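PDB 1X0U: hypothetical methylmalonyl-CoA decarboxylase alpha subunit from Sulfolobus tokodaii, which is a putative carboxyl transferase subunit whose chain belongs to the carboxyl transferase family of the ClpP/crotonase clan. Local coordinates for residues A[289-294]-A[329-334]; A[366-371]-A[405-410]. All blocks are in the same frame, centred on the assembly; numbering follows the deposited sequence.

In the fold
Both contacts lie in the part of the chain that forms the second seven-stranded mixed sheet, and they follow each other in series. Contact 1 comes first. The chain enters helix 291-298, runs through strands 305-307 and 315-322, and returns with strand 325-332, whose end packs against the start of the helix. It then crosses through helix 343-358 to strand 363-369, the parallel neighbour of 325-332. Contact 2 opens there and closes after helices 376-380 and 383-396, when strand 401-406 and the corner into 408-410 return alongside. The two loops neither nest nor cross. They meet where Tyr289 OH hydrogen-bonds Asp368 OD2 and where Val330 and Leu366 pair in the sheet.

Contact 1: residues A[289-294]-A[329-334]; sequences YNMREI and IVANNP
Pro334 packs over one face of the Tyr289 ring, and Pro334 CD meets Met291 CB at 3.7 Å. These three residues bury the most surface here. Pro334 CG stands 3.8 Å from the centroid of the Tyr289 ring, 24° off the ring normal. This is a CH-pi contact, offset toward the rim on the hydroxyl side, with Pro334 CG 3.5 Å from Tyr289 CZ. The Tyr289 ring reaches the proline because CG sits between the backbone N and the carbonyl carbon (chi1 55°). The phenol OH has its partner in Asp368, which fixes the far end of the ring.

Met291 adds the next apolar contact. Its CG touches Ala331 CB at 3.8 Å, and the same Met291 CG methylene packs 3.2 Å from Asn332 O. The side chain leaves with CG anti to the backbone N (chi1 176°), then bends, and its SD stays near Ala331. Leu366 and Ile316, from the neighbouring strands, also touch Met291.

Arg292 touches Asn333 more lightly. The guanidinium and amide planes are turned at right angles to each other, while Arg292 NE forms a salt bridge with Glu306. Asn290 takes the N-cap position, and its OD1 accepts a weak bond from Arg292 N.

The contact thus seats the start of helix 291-298 on the end of strand 325-332 in the crotonase-type fold. Across it, the chemistry is mainly apolar. Packing, including the CH-pi contact, joins the segments, while Tyr289 OH and Arg292 NE take their polar partners elsewhere.

Contact 2: residues A[366-371]-A[405-410]; sequences LVDTPG and IVRKSY
Asp368 points its carboxylate at Arg407 and Lys408, and the three form a salt-bridge network. The Asp368 and Arg407 planes are turned 79° apart, so the two groups do not lie flat against each other. Arg407 NE bonds Asp368 OD1 at 3.2 Å, nearly straight, with OD1 in the guanidinium plane. A salt bridge also joins Arg407 NE to Asp368 OD2 at 3.0 Å. Lys408 NZ reaches Asp368 OD1 at 3.0 Å, on the syn side but tilted well out of the carboxylate plane. Lys408 N comes to the same oxygen from above that plane, at 2.9 Å. Three N-H groups thus grip Asp368 OD1, while OD2 has a further partner in Tyr289. The Lys408 chain bends at chi3 (-56°) and chi4 (-52°), which folds NZ back to the carboxylate.

The backbones pair in parallel, Val367 with Ile405 and Thr369 with Ser409. The register shifts by two between them, a beta bulge. Here the chain turns a corner at Arg407, leaving the main sheet of the crotonase-type fold for the short sheet of 408-410 and 434-436. Val367 O accepts from both Val406 N and Arg407 N across the bulge. Beyond it Tyr410 N bonds to Thr369 O at 3.1 Å.

Val367 and Ile405 meet on the face that also carries Thr369 and Ser409, with Val367 CG1 lying against Ser409 OG. Pro370 CB rests 3.6 Å from Lys408 CE and also touches the Tyr410 ring. Lys287 and Ala285 offer backbone carbonyls to Arg407 NH2 and Lys408 NZ respectively. A water donates to Asp368 O and accepts a weak bond from Lys408 NZ.

Contact 1: residues A[289-294]-A[329-334]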
# COMPACT_ATOMS: atom_id res chain seq x y z
N TYR A 289 2.03 25.01 44.63
CA TYR A 289 1.18 24.02 45.28
C TYR A 289 1.65 22.68 44.76
O TYR A 289 2.60 22.63 43.99
CB TYR A 289 -0.30 24.22 44.92
CG TYR A 289 -0.55 24.23 43.44
CD1 TYR A 289 -0.45 25.41 42.70
CD2 TYR A 289 -0.85 23.04 42.75
CE1 TYR A 289 -0.64 25.42 41.32
CE2 TYR A 289 -1.04 23.04 41.37
CZ TYR A 289 -0.93 24.23 40.66
OH TYR A 289 -1.09 24.23 39.29
N ASN A 290 0.98 21.61 45.16
CA ASN A 290 1.38 20.27 44.74
C ASN A 290 0.62 19.76 43.52
O ASN A 290 -0.50 19.24 43.66
CB ASN A 290 1.21 19.30 45.90
CG ASN A 290 1.83 17.95 45.63
OD1 ASN A 290 2.59 17.79 44.66
ND2 ASN A 290 1.54 16.98 46.47
N MET A 291 1.21 19.89 42.34
CA MET A 291 0.58 19.42 41.10
C MET A 291 0.38 17.91 41.12
O MET A 291 -0.58 17.39 40.52
CB MET A 291 1.44 19.82 39.88
CG MET A 291 0.93 19.30 38.52
SD MET A 291 -0.71 19.92 38.00
CE MET A 291 -1.65 18.43 38.01
N ARG A 292 1.26 17.21 41.82
CA ARG A 292 1.15 15.76 41.90
C ARG A 292 -0.13 15.36 42.63
O ARG A 292 -0.67 14.28 42.41
CB ARG A 292 2.34 15.15 42.65
CG ARG A 292 3.67 15.30 41.95
CD ARG A 292 4.71 14.36 42.56
NE ARG A 292 5.97 14.41 41.82
CZ ARG A 292 6.82 15.43 41.87
NH1 ARG A 292 6.54 16.48 42.63
NH2 ARG A 292 7.92 15.42 41.13
N GLU A 293 -0.62 16.24 43.50
CA GLU A 293 -1.82 15.93 44.24
C GLU A 293 -3.01 15.95 43.32
O GLU A 293 -3.97 15.20 43.50
CB GLU A 293 -2.02 16.92 45.40
CG GLU A 293 -3.24 16.61 46.24
CD GLU A 293 -3.21 15.19 46.77
OE1 GLU A 293 -4.30 14.58 46.88
OE2 GLU A 293 -2.11 14.69 47.10
N ILE A 294 -2.95 16.80 42.31
CA ILE A 294 -4.02 16.88 41.34
C ILE A 294 -4.02 15.61 40.48
O ILE A 294 -5.09 15.06 40.19
CB ILE A 294 -3.88 18.12 40.44
CG1 ILE A 294 -3.97 19.39 41.29
CG2 ILE A 294 -4.96 18.12 39.37
CD1 ILE A 294 -3.86 20.69 40.50
N ILE A 329 1.01 11.35 31.22
CA ILE A 329 0.66 12.67 31.69
C ILE A 329 1.85 13.60 31.66
O ILE A 329 2.96 13.20 32.00
CB ILE A 329 0.08 12.59 33.11
CG1 ILE A 329 -1.32 11.97 33.03
CG2 ILE A 329 0.02 13.97 33.76
CD1 ILE A 329 -1.96 11.70 34.35
N VAL A 330 1.60 14.82 31.22
CA VAL A 330 2.63 15.85 31.16
C VAL A 330 2.01 16.99 31.95
O VAL A 330 0.95 17.51 31.58
CB VAL A 330 2.91 16.30 29.72
CG1 VAL A 330 4.02 17.34 29.70
CG2 VAL A 330 3.29 15.11 28.88
N ALA A 331 2.66 17.38 33.05
CA ALA A 331 2.10 18.43 33.89
C ALA A 331 3.18 19.33 34.49
O ALA A 331 4.14 18.83 35.07
CB ALA A 331 1.27 17.80 35.00
N ASN A 332 3.02 20.64 34.34
CA ASN A 332 3.98 21.59 34.87
C ASN A 332 3.99 21.53 36.39
O ASN A 332 2.94 21.36 37.02
CB ASN A 332 3.65 23.00 34.40
CG ASN A 332 3.53 23.08 32.89
OD1 ASN A 332 4.51 22.88 32.16
ND2 ASN A 332 2.33 23.36 32.41
N ASN A 333 5.18 21.65 36.98
CA ASN A 333 5.32 21.58 38.43
C ASN A 333 5.63 22.96 38.98
O ASN A 333 6.71 23.50 38.75
CB ASN A 333 6.45 20.60 38.80
CG ASN A 333 6.57 20.38 40.30
OD1 ASN A 333 7.47 19.67 40.76
ND2 ASN A 333 5.67 20.98 41.06
N PRO A 334 4.67 23.56 39.70
CA PRO A 334 4.81 24.89 40.30
C PRO A 334 5.94 24.96 41.33
O PRO A 334 6.58 25.99 41.51
CB PRO A 334 3.44 25.13 40.94
CG PRO A 334 2.51 24.24 40.17
CD PRO A 334 3.34 23.00 39.98

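Contact 2: residues A[366-371]-A[405-410]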
# COMPACT_ATOMS: atom_id res chain seq x y z
N LEU A 366 -1.69 18.86 31.81
CA LEU A 366 -2.25 19.61 32.93
C LEU A 366 -1.33 20.81 32.94
O LEU A 366 -0.13 20.69 33.20
CB LEU A 366 -2.14 18.79 34.22
CG LEU A 366 -2.91 17.46 34.13
CD1 LEU A 366 -2.53 16.54 35.27
CD2 LEU A 366 -4.38 17.74 34.12
N VAL A 367 -1.90 21.98 32.66
CA VAL A 367 -1.10 23.19 32.54
C VAL A 367 -1.11 24.24 33.63
O VAL A 367 -2.15 24.58 34.20
CB VAL A 367 -1.46 23.91 31.21
CG1 VAL A 367 -0.52 25.10 30.97
CG2 VAL A 367 -1.40 22.92 30.05
N ASP A 368 0.08 24.78 33.88
CA ASP A 368 0.31 25.85 34.84
C ASP A 368 1.76 26.26 34.70
O ASP A 368 2.60 25.95 35.53
CB ASP A 368 0.02 25.41 36.28
CG ASP A 368 0.05 26.58 37.26
OD1 ASP A 368 0.10 27.74 36.79
OD2 ASP A 368 0.02 26.34 38.49
N THR A 369 2.05 26.96 33.61
CA THR A 369 3.39 27.40 33.32
C THR A 369 3.37 28.85 32.84
O THR A 369 2.57 29.22 31.98
CB THR A 369 4.05 26.48 32.25
OG1 THR A 369 5.34 27.00 31.89
CG2 THR A 369 3.16 26.39 31.00
N PRO A 370 4.24 29.69 33.41
CA PRO A 370 4.36 31.11 33.09
C PRO A 370 5.30 31.40 31.92
O PRO A 370 5.40 32.54 31.46
CB PRO A 370 4.90 31.69 34.38
CG PRO A 370 5.88 30.65 34.79
CD PRO A 370 5.11 29.35 34.55
N GLY A 371 6.01 30.37 31.44
CA GLY A 371 6.94 30.57 30.35
C GLY A 371 8.21 29.76 30.54
O GLY A 371 8.17 28.70 31.13
N ILE A 405 -6.13 22.93 31.37
CA ILE A 405 -5.40 24.06 31.93
C ILE A 405 -5.89 24.31 33.36
O ILE A 405 -7.04 24.70 33.58
CB ILE A 405 -5.61 25.30 31.05
CG1 ILE A 405 -5.07 25.00 29.64
CG2 ILE A 405 -4.94 26.52 31.67
CD1 ILE A 405 -5.21 26.13 28.63
N VAL A 406 -5.01 24.05 34.32
CA VAL A 406 -5.31 24.22 35.73
C VAL A 406 -5.20 25.68 36.15
O VAL A 406 -6.11 26.23 36.78
CB VAL A 406 -4.36 23.34 36.57
CG1 VAL A 406 -4.41 23.71 38.04
CG2 VAL A 406 -4.75 21.88 36.39
N ARG A 407 -4.10 26.33 35.79
CA ARG A 407 -3.91 27.72 36.15
C ARG A 407 -3.24 28.51 35.02
O ARG A 407 -3.82 28.67 33.95
CB ARG A 407 -3.09 27.84 37.44
CG ARG A 407 -3.17 29.22 38.11
CD ARG A 407 -2.54 29.23 39.50
NE ARG A 407 -1.12 28.88 39.48
CZ ARG A 407 -0.31 28.99 40.54
NH1 ARG A 407 0.97 28.65 40.44
NH2 ARG A 407 -0.79 29.42 41.69
N LYS A 408 -2.03 28.98 35.26
CA LYS A 408 -1.33 29.77 34.25
C LYS A 408 -1.02 28.99 32.98
O LYS A 408 -0.82 27.78 33.01
CB LYS A 408 -0.03 30.32 34.83
CG LYS A 408 -0.23 31.28 36.01
CD LYS A 408 1.05 32.02 36.34
CE LYS A 408 2.21 31.07 36.62
NZ LYS A 408 1.81 30.06 37.65
N SER A 409 -0.99 29.71 31.86
CA SER A 409 -0.67 29.13 30.56
C SER A 409 -0.28 30.34 29.72
O SER A 409 -1.12 30.92 29.03
CB SER A 409 -1.89 28.43 29.98
OG SER A 409 -1.50 27.51 28.98
N TYR A 410 1.00 30.71 29.80
CA TYR A 410 1.51 31.88 29.11
C TYR A 410 2.45 31.63 27.94
O TYR A 410 3.19 30.65 27.91
CB TYR A 410 2.27 32.80 30.09
CG TYR A 410 1.56 33.24 31.37
CD1 TYR A 410 0.16 33.18 31.49
CD2 TYR A 410 2.29 33.79 32.42
CE1 TYR A 410 -0.48 33.67 32.65
CE2 TYR A 410 1.65 34.27 33.56
CZ TYR A 410 0.27 34.21 33.67
OH TYR A 410 -0.32 34.69 34.81
O HOH W 1 3.25 27.17 38.09